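Local coordinates for probable cell division protein WhiA (Thermotoga maritima, PDB 3HYI) that probably takes part in cell division and chromosome segregation as a DNA-binding protein that joins a degenerate LAGLIDADG homing endonuclease domain to a helix-turn-helix domain, at residues E215-A218 with I219-A222. Numbering follows the deposited sequence.
Sequences EANA and IRTA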
loop_
_atom_site.group_PDB
_atom_site.type_symbol
_atom_site.label_atom_id
_atom_site.label_comp_id
_atom_site.label_asym_id
_atom_site.label_seq_id
_atom_site.Cartn_x
_atom_site.Cartn_y
_atom_site.Cartn_z
ATOM N N GLU A 215 29.826 10.916 -6.067
ATOM C CA GLU A 215 31.208 11.398 -6.124
ATOM C C GLU A 215 32.117 10.562 -5.227
ATOM O O GLU A 215 33.199 10.161 -5.647
ATOM C CB GLU A 215 31.306 12.873 -5.718
ATOM C CG GLU A 215 32.718 13.452 -5.862
ATOM C CD GLU A 215 32.842 14.865 -5.332
ATOM O OE1 GLU A 215 33.295 15.748 -6.090
ATOM O OE2 GLU A 215 32.491 15.096 -4.155
ATOM N N ALA A 216 31.670 10.307 -3.998
ATOM C CA ALA A 216 32.453 9.531 -3.030
ATOM C C ALA A 216 32.830 8.156 -3.578
ATOM O O ALA A 216 33.977 7.731 -3.457
ATOM C CB ALA A 216 31.694 9.390 -1.713
ATOM N N ASN A 217 31.866 7.473 -4.190
ATOM C CA ASN A 217 32.119 6.168 -4.801
ATOM C C ASN A 217 33.085 6.254 -5.989
ATOM O O ASN A 217 33.930 5.377 -6.166
ATOM C CB ASN A 217 30.805 5.505 -5.234
ATOM C CG ASN A 217 29.928 5.109 -4.054
ATOM O OD1 ASN A 217 29.835 5.831 -3.056
ATOM N ND2 ASN A 217 29.274 3.959 -4.167
ATOM N N ALA A 218 32.959 7.314 -6.789
ATOM C CA ALA A 218 33.847 7.534 -7.935
ATOM C C ALA A 218 35.269 7.883 -7.494
ATOM O O ALA A 218 36.237 7.481 -8.140
ATOM C CB ALA A 218 33.289 8.628 -8.846
ATOM N N ILE A 219 35.387 8.633 -6.399
ATOM C CA ILE A 219 36.688 8.976 -5.821
ATOM C C ILE A 219 37.377 7.734 -5.241
ATOM O O ILE A 219 38.578 7.551 -5.430
ATOM C CB ILE A 219 36.560 10.071 -4.725
ATOM C CG1 ILE A 219 36.103 11.401 -5.332
ATOM C CG2 ILE A 219 37.885 10.281 -4.001
ATOM C CD1 ILE A 219 37.072 11.997 -6.336
ATOM N N ARG A 220 36.618 6.893 -4.539
ATOM C CA ARG A 220 37.135 5.612 -4.037
ATOM C C ARG A 220 37.689 4.750 -5.168
ATOM O O ARG A 220 38.819 4.265 -5.091
ATOM C CB ARG A 220 36.049 4.825 -3.286
ATOM C CG ARG A 220 36.175 4.869 -1.776
ATOM C CD ARG A 220 35.187 3.924 -1.107
ATOM N NE ARG A 220 33.805 4.370 -1.281
ATOM C CZ ARG A 220 33.226 5.356 -0.593
ATOM N NH1 ARG A 220 33.895 6.030 0.340
ATOM N NH2 ARG A 220 31.963 5.670 -0.842
ATOM N N THR A 221 36.878 4.565 -6.207
ATOM C CA THR A 221 37.236 3.749 -7.369
ATOM C C THR A 221 38.474 4.286 -8.099
ATOM O O THR A 221 39.346 3.513 -8.497
ATOM C CB THR A 221 36.049 3.664 -8.363
ATOM O OG1 THR A 221 34.943 3.004 -7.732
ATOM C CG2 THR A 221 36.434 2.901 -9.624
ATOM N N ALA A 222 38.543 5.605 -8.268
ATOM C CA ALA A 222 39.679 6.247 -8.938
ATOM C C ALA A 222 40.970 6.120 -8.127
ATOM O O ALA A 222 42.031 5.837 -8.687
ATOM C CB ALA A 222 39.376 7.716 -9.218
#
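A bend at chi3 (-68°) folds the Arg220 side chain back over the preceding turn, where it meets Asn217 and Ala216. Asn217 has its CG beside its own backbone N, which brings the amide alongside the arginine. The two side chains point the same way, with their amide and guanidinium planes 68° apart. Arg220 NH2 donates to Asn217 OD1 at 3.1 Å, and OD1 sits at the guanidinium edge, near its plane. The N-H...O angle is only 132°, so this bond is weak. Ala216 O lies over the centre of one face of the Arg220 guanidinium, 3.8 Å above the plane. Ala216 CB also touches Arg220 NH2, at 3.8 Å.

Thr221 turns its hydroxyl back to the helix backbone. Thr221 OG1 donates to Asn217 O at 3.0 Å. Thr221 N donates to Asn217 O as well, at 3.1 Å, from the opposite face of the carbonyl plane. Ile219 and Glu215 lie side by side, with Ile219 CG1 4.0 Å from Glu215 CG. This is an aliphatic contact one turn apart; the Glu215 carboxylate continues beyond it on an extended chain. Backbone bonds from Ile219 to Glu215, Arg220 to Ala216 and Ala222 to Ala218 complete the alpha-helical i to i+4 pattern.

All eight residues belong to helix 207-238, within the C-terminal helix-turn-helix family region. The same kind of bond recurs one turn later, from Thr225 OG1 to Thr221 O. The contact is a surface one, and no residue in it is buried. Its chemistry implies a helix held mainly by its backbone. Asn217 O carries two bonds there, while the guanidinium is held loosely by a weak bond to Asn217, and its charge is probably eased by the carbonyl oxygen over its face.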